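Local coordinates for aluminum resistance protein (PDB 3I16) that probably works as a pyridoxal-5'-phosphate-dependent carbon-sulfur lyase of the methionine gamma-lyase family, and is probably involved in aluminum resistance, at residues Asp39-Asn44 with Ser301-Lys306; Tyr221-Asp226 with Lys244-Gly249. All blocks are in the same frame, centred on the assembly; numbering follows the deposited sequence. Where two conformers were deposited one is given.

Both contacts lie in one region of the fold, their centres about 9 Å apart. Contact 1 joins two long helices, 17-54 and 287-318; contact 2 joins the loops that follow strands 214-218 and 237-241, neighbours in the seven-stranded mixed sheet. Along the chain the order is 39-44, 221-226, 244-249, 301-306, so the helix pair brackets the loop pair. The two meet directly: N44 ND2 lies 2.9 Å from D226 O, probably a hydrogen bond, and the selenomethionine methyl M302 CE packs 3.4 Å from F224 O. The loops beside the pyridoxal-5'-phosphate pocket thus rest against the helix pair, which itself lies away from the cofactor.

Contact 1: Asp39-Asn44 with Ser301-Lys306; sequences DIREFN and SMEALK. With EDO (1,2-ethanediol), chain L.
I40 and M302, a selenomethionine here, make the apolar half of this contact: methyl CE of M302 lies 3.6 Å from CG2 of I40, the two side chains crossing at about a right angle. The CG2 branch of I40 stands anti to the backbone N, where it meets that methyl, and M302, bent at chi2 (-55°), is flexible enough to bring its end across. Its CG also packs 4.0 Å from CB of R41. Residues 39-44 and 301-306 are turns of helices 17-54 and 287-318; these short segments run nearly antiparallel (164°), their axes 11.1 Å apart at closest approach, so long side chains must bridge the gap, and no direct hydrogen bond spans it. In the polar half R41 leaves its helix extended and turns at chi3 (62°), bringing NH1 towards E303. The two charges stay 4.3 Å apart, NH1 to OE2, and a water at the guanidinium edge joins them, accepting from NH1 and donating to OE2. A 1,2-ethanediol, probably from the crystallisation liquor, is a second bridge: its O2 donates to E303 OE2 at 2.7 Å and receives a bond from K306 NZ at 3.0 Å and a weak one from R41 NH1. R41 NH1 and K306 NZ, 3.8 Å apart, sit on chains long enough to share this oxygen, and the carboxylates of E303 and D38 probably offset their charges. Further out, K306 NZ forms a salt bridge with D38, and R41 NE one with D412 of the second subunit, tying the helix pair into the subunit interface.

Contact 2: Tyr221-Asp226 with Lys244-Gly249; sequences YGEFMD and KNIGGG. With PLP (pyridoxal-5'-phosphate), chain J.
The ring of Y221 has the aliphatic part of K244 on one face and the cofactor at its edge. In the conformer given, one of two, K244 CD sits 3.6 Å from the ring centroid, only 7° off the normal, a CH-pi contact, while the pyridoxal-5'-phosphate oxygen O3 lies in the ring plane, 3.1 Å from Y221 CE2. A long lysine suits this place because its methylenes can pass across the ring before the chain bends at chi4 (-52°), carrying NZ, whose position is less certain, to 3.0 Å from Y221 OH; S388 OG hydrogen-bonds with both.

N245 fastens the two loops. Its ND2 sits between two backbone carbonyls: it gives a nearly straight bond of 3.0 Å to E223 O, in the type II turn G222-M225, arriving on a lone pair in the carbonyl plane, and a weaker, bent one to Y221 O. An asparagine, with two N-H groups on a short chain, can serve both; its OD1 is buried and finds no polar partner in the model. E223 OE1 packs 3.3 Å from N245 CB, the carboxylate's other oxygen being bonded to Y256. F224 CE2 packs against I246 CG1, in an apolar setting completed by helices 73-86 and 287-318. K244 CE lies 3.5 Å from cofactor C4. In this conformer NZ is not joined to the cofactor, but its place beside C4 suggests that K244 is the lysine that forms the internal aldimine, as in other fold-type I pyridoxal-phosphate enzymes.

Contact 1: Asp39-Asn44 with Ser301-Lys306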
loop_
_atom_site.group_PDB
_atom_site.type_symbol
_atom_site.label_atom_id
_atom_site.label_comp_id
_atom_site.label_asym_id
_atom_site.label_seq_id
_atom_site.Cartn_x
_atom_site.Cartn_y
_atom_site.Cartn_z
ATOM N N ASP B 39 -17.800 -1.439 32.033
ATOM C CA ASP B 39 -17.247 -2.548 32.841
ATOM C C ASP B 39 -16.874 -3.684 31.920
ATOM O O ASP B 39 -15.798 -4.268 32.064
ATOM C CB ASP B 39 -18.250 -3.033 33.910
ATOM C CG ASP B 39 -18.634 -1.939 34.904
ATOM O OD1 ASP B 39 -17.838 -1.001 35.086
ATOM O OD2 ASP B 39 -19.725 -2.013 35.511
ATOM N N ILE B 40 -17.750 -3.973 30.957
ATOM C CA ILE B 40 -17.498 -5.008 29.942
ATOM C C ILE B 40 -16.312 -4.605 29.039
ATOM O O ILE B 40 -15.437 -5.411 28.771
ATOM C CB ILE B 40 -18.771 -5.284 29.110
ATOM C CG1 ILE B 40 -19.859 -5.930 29.972
ATOM C CG2 ILE B 40 -18.493 -6.191 27.925
ATOM C CD1 ILE B 40 -21.246 -5.867 29.327
ATOM N N ARG B 41 -16.281 -3.348 28.603
ATOM C CA ARG B 41 -15.247 -2.844 27.680
ATOM C C ARG B 41 -13.861 -2.946 28.285
ATOM O O ARG B 41 -12.891 -3.338 27.615
ATOM C CB ARG B 41 -15.576 -1.398 27.300
ATOM C CG ARG B 41 -14.584 -0.726 26.353
ATOM C CD ARG B 41 -14.920 0.724 26.210
ATOM N NE ARG B 41 -14.820 1.440 27.484
ATOM C CZ ARG B 41 -15.248 2.678 27.698
ATOM N NH1 ARG B 41 -15.831 3.391 26.732
ATOM N NH2 ARG B 41 -15.111 3.213 28.902
ATOM N N GLU B 42 -13.778 -2.620 29.563
ATOM C CA GLU B 42 -12.546 -2.707 30.312
ATOM C C GLU B 42 -11.991 -4.142 30.283
ATOM O O GLU B 42 -10.810 -4.360 29.995
ATOM C CB GLU B 42 -12.841 -2.300 31.750
ATOM C CG GLU B 42 -11.669 -2.297 32.655
ATOM C CD GLU B 42 -12.059 -1.798 34.019
ATOM O OE1 GLU B 42 -12.814 -2.516 34.719
ATOM O OE2 GLU B 42 -11.608 -0.688 34.377
ATOM N N PHE B 43 -12.838 -5.114 30.624
ATOM C CA PHE B 43 -12.415 -6.524 30.588
ATOM C C PHE B 43 -11.949 -6.921 29.184
ATOM O O PHE B 43 -10.895 -7.573 29.014
ATOM C CB PHE B 43 -13.546 -7.460 30.975
ATOM C CG PHE B 43 -13.144 -8.904 30.934
ATOM C CD1 PHE B 43 -12.570 -9.509 32.040
ATOM C CD2 PHE B 43 -13.297 -9.634 29.787
ATOM C CE1 PHE B 43 -12.195 -10.805 32.007
ATOM C CE2 PHE B 43 -12.896 -10.951 29.742
ATOM C CZ PHE B 43 -12.358 -11.535 30.858
ATOM N N ASN B 44 -12.754 -6.541 28.189
ATOM C CA ASN B 44 -12.454 -6.896 26.809
ATOM C C ASN B 44 -11.182 -6.233 26.308
ATOM O O ASN B 44 -10.476 -6.810 25.520
ATOM C CB ASN B 44 -13.647 -6.615 25.868
ATOM C CG ASN B 44 -14.802 -7.635 26.029
ATOM O OD1 ASN B 44 -14.594 -8.761 26.487
ATOM N ND2 ASN B 44 -16.016 -7.238 25.642
ATOM N N SER B 301 -16.450 -0.892 19.361
ATOM C CA SER B 301 -17.702 -1.684 19.447
ATOM C C SER B 301 -18.693 -1.037 20.438
ATOM O O SER B 301 -19.878 -0.938 20.151
ATOM C CB SER B 301 -17.423 -3.145 19.856
ATOM O OG SER B 301 -16.723 -3.863 18.835
HETATM N N MSE B 302 -18.197 -0.576 21.587
HETATM C CA MSE B 302 -19.072 0.079 22.560
HETATM C C MSE B 302 -19.493 1.520 22.188
HETATM O O MSE B 302 -20.547 2.009 22.656
HETATM C CB MSE B 302 -18.447 0.015 23.937
HETATM C CG MSE B 302 -18.359 -1.399 24.473
HETATM SE SE MSE B 302 -20.146 -2.273 24.451
HETATM C CE MSE B 302 -19.720 -3.676 25.719
ATOM N N GLU B 303 -18.682 2.212 21.399
ATOM C CA GLU B 303 -19.075 3.518 20.891
ATOM C C GLU B 303 -20.324 3.322 20.035
ATOM O O GLU B 303 -21.289 4.059 20.167
ATOM C CB GLU B 303 -17.960 4.154 20.046
ATOM C CG GLU B 303 -16.713 4.548 20.807
ATOM C CD GLU B 303 -16.986 5.580 21.906
ATOM O OE1 GLU B 303 -17.658 6.604 21.644
ATOM O OE2 GLU B 303 -16.496 5.375 23.025
ATOM N N ALA B 304 -20.308 2.301 19.172
ATOM C CA ALA B 304 -21.446 1.995 18.301
ATOM C C ALA B 304 -22.666 1.579 19.115
ATOM O O ALA B 304 -23.800 1.998 18.816
ATOM C CB ALA B 304 -21.083 0.885 17.279
ATOM N N LEU B 305 -22.446 0.753 20.131
ATOM C CA LEU B 305 -23.558 0.278 20.930
ATOM C C LEU B 305 -24.222 1.420 21.721
ATOM O O LEU B 305 -25.441 1.445 21.839
ATOM C CB LEU B 305 -23.126 -0.830 21.882
ATOM C CG LEU B 305 -24.300 -1.464 22.610
ATOM C CD1 LEU B 305 -25.185 -2.180 21.578
ATOM C CD2 LEU B 305 -23.793 -2.389 23.653
ATOM N N LYS B 306 -23.420 2.344 22.253
ATOM C CA LYS B 306 -23.948 3.547 22.934
ATOM C C LYS B 306 -24.815 4.366 21.966
ATOM O O LYS B 306 -25.899 4.908 22.327
ATOM C CB LYS B 306 -22.807 4.386 23.534
ATOM C CG LYS B 306 -22.253 3.775 24.784
ATOM C CD LYS B 306 -21.054 4.539 25.349
ATOM C CE LYS B 306 -20.465 3.803 26.548
ATOM N NZ LYS B 306 -19.393 4.577 27.261
HETATM C C1 EDO L . -18.605 7.969 24.589
HETATM O O1 EDO L . -17.741 8.284 23.490
HETATM C C2 EDO L . -17.841 7.290 25.718
HETATM O O2 EDO L . -17.507 5.920 25.422
HETATM O O HOH W 1 -16.151 2.835 24.027
#

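Contact 2: Tyr221-Asp226 with Lys244-Gly249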
loop_
_atom_site.group_PDB
_atom_site.type_symbol
_atom_site.label_atom_id
_atom_site.label_comp_id
_atom_site.label_asym_id
_atom_site.label_seq_id
_atom_site.Cartn_x
_atom_site.Cartn_y
_atom_site.Cartn_z
ATOM N N TYR B 221 -21.535 -8.791 14.240
ATOM C CA TYR B 221 -22.114 -7.728 15.089
ATOM C C TYR B 221 -22.122 -7.970 16.588
ATOM O O TYR B 221 -22.411 -7.051 17.349
ATOM C CB TYR B 221 -23.523 -7.344 14.664
ATOM C CG TYR B 221 -23.630 -6.673 13.314
ATOM C CD1 TYR B 221 -23.030 -5.432 13.088
ATOM C CD2 TYR B 221 -24.398 -7.211 12.317
ATOM C CE1 TYR B 221 -23.158 -4.802 11.890
ATOM C CE2 TYR B 221 -24.542 -6.574 11.119
ATOM C CZ TYR B 221 -23.932 -5.382 10.913
ATOM O OH TYR B 221 -24.082 -4.785 9.704
ATOM N N GLY B 222 -21.759 -9.172 17.022
ATOM C CA GLY B 222 -21.765 -9.515 18.440
ATOM C C GLY B 222 -20.433 -9.448 19.135
ATOM O O GLY B 222 -20.382 -9.581 20.356
ATOM N N GLU B 223 -19.354 -9.208 18.374
ATOM C CA GLU B 223 -18.022 -9.210 18.962
ATOM C C GLU B 223 -17.886 -8.111 20.007
ATOM O O GLU B 223 -18.299 -6.969 19.786
ATOM C CB GLU B 223 -16.921 -9.050 17.905
ATOM C CG GLU B 223 -16.946 -10.067 16.782
ATOM C CD GLU B 223 -17.799 -9.688 15.586
ATOM O OE1 GLU B 223 -18.526 -8.669 15.631
ATOM O OE2 GLU B 223 -17.776 -10.461 14.607
ATOM N N PHE B 224 -17.368 -8.494 21.169
ATOM C CA PHE B 224 -17.152 -7.591 22.306
ATOM C C PHE B 224 -18.416 -6.971 22.970
ATOM O O PHE B 224 -18.315 -6.023 23.747
ATOM C CB PHE B 224 -16.107 -6.543 21.944
ATOM C CG PHE B 224 -14.832 -7.151 21.395
ATOM C CD1 PHE B 224 -14.072 -7.996 22.173
ATOM C CD2 PHE B 224 -14.430 -6.901 20.103
ATOM C CE1 PHE B 224 -12.915 -8.572 21.671
ATOM C CE2 PHE B 224 -13.278 -7.483 19.591
ATOM C CZ PHE B 224 -12.518 -8.314 20.378
HETATM N N MSE B 225 -19.581 -7.560 22.728
HETATM C CA MSE B 225 -20.806 -7.120 23.396
HETATM C C MSE B 225 -20.853 -7.638 24.830
HETATM O O MSE B 225 -21.545 -7.065 25.689
HETATM C CB MSE B 225 -22.044 -7.607 22.653
HETATM C CG MSE B 225 -22.245 -7.040 21.275
HETATM SE SE MSE B 225 -22.608 -5.130 21.225
HETATM C CE MSE B 225 -20.793 -4.493 21.189
ATOM N N ASP B 226 -20.138 -8.731 25.080
ATOM C CA ASP B 226 -20.117 -9.350 26.384
ATOM C C ASP B 226 -18.662 -9.699 26.629
ATOM O O ASP B 226 -17.828 -9.532 25.740
ATOM C CB ASP B 226 -21.019 -10.604 26.380
ATOM C CG ASP B 226 -21.261 -11.172 27.765
ATOM O OD1 ASP B 226 -21.797 -10.460 28.623
ATOM O OD2 ASP B 226 -20.888 -12.326 28.003
ATOM N N LYS B 244 -17.029 -5.139 10.299
ATOM C CA LYS B 244 -18.022 -4.915 11.341
ATOM C C LYS B 244 -17.186 -4.701 12.608
ATOM O O LYS B 244 -16.077 -4.229 12.511
ATOM C CB LYS B 244 -19.017 -6.063 11.478
ATOM C CG LYS B 244 -19.815 -6.344 10.230
ATOM C CD LYS B 244 -20.865 -7.398 10.497
ATOM C CE LYS B 244 -21.570 -7.802 9.213
ATOM N NZ LYS B 244 -22.087 -6.615 8.478
ATOM N N ASN B 245 -17.711 -5.044 13.783
ATOM C CA ASN B 245 -17.042 -4.774 15.073
ATOM C C ASN B 245 -15.536 -5.045 15.193
ATOM O O ASN B 245 -14.768 -4.162 15.563
ATOM C CB ASN B 245 -17.709 -5.568 16.213
ATOM C CG ASN B 245 -19.221 -5.379 16.300
ATOM O OD1 ASN B 245 -19.867 -5.027 15.325
ATOM N ND2 ASN B 245 -19.791 -5.671 17.478
ATOM N N ILE B 246 -15.122 -6.276 14.903
ATOM C CA ILE B 246 -13.746 -6.724 15.204
ATOM C C ILE B 246 -12.634 -6.073 14.413
ATOM O O ILE B 246 -11.453 -6.186 14.771
ATOM C CB ILE B 246 -13.656 -8.281 15.178
ATOM C CG1 ILE B 246 -12.450 -8.778 15.984
ATOM C CG2 ILE B 246 -13.655 -8.817 13.744
ATOM C CD1 ILE B 246 -12.615 -10.177 16.548
ATOM N N GLY B 247 -12.988 -5.418 13.319
ATOM C CA GLY B 247 -12.011 -4.640 12.549
ATOM C C GLY B 247 -11.753 -3.256 13.155
ATOM O O GLY B 247 -10.894 -2.522 12.657
ATOM N N GLY B 248 -12.542 -2.877 14.162
ATOM C CA GLY B 248 -12.355 -1.617 14.911
ATOM C C GLY B 248 -12.400 -0.366 14.069
ATOM O O GLY B 248 -11.742 0.630 14.386
ATOM N N GLY B 249 -13.129 -0.453 12.955
ATOM C CA GLY B 249 -13.276 0.649 12.029
ATOM C C GLY B 249 -12.071 0.886 11.127
ATOM O O GLY B 249 -12.089 1.803 10.349
HETATM N N1 PLP J . -24.848 -12.614 9.146
HETATM C C2 PLP J . -25.468 -11.580 9.781
HETATM C C2A PLP J . -26.490 -11.860 10.839
HETATM C C3 PLP J . -25.121 -10.277 9.428
HETATM O O3 PLP J . -25.735 -9.233 10.076
HETATM C C4 PLP J . -24.163 -10.036 8.432
HETATM C C5 PLP J . -23.545 -11.103 7.790
HETATM C C6 PLP J . -23.893 -12.382 8.174
HETATM C C5A PLP J . -22.475 -10.940 6.727
HETATM O O4P PLP J . -22.796 -9.957 5.798
HETATM P P PLP J . -21.780 -9.363 4.663
HETATM O O1P PLP J . -20.421 -8.931 5.192
HETATM O O2P PLP J . -22.507 -8.120 4.206
HETATM O O3P PLP J . -21.592 -10.413 3.579
#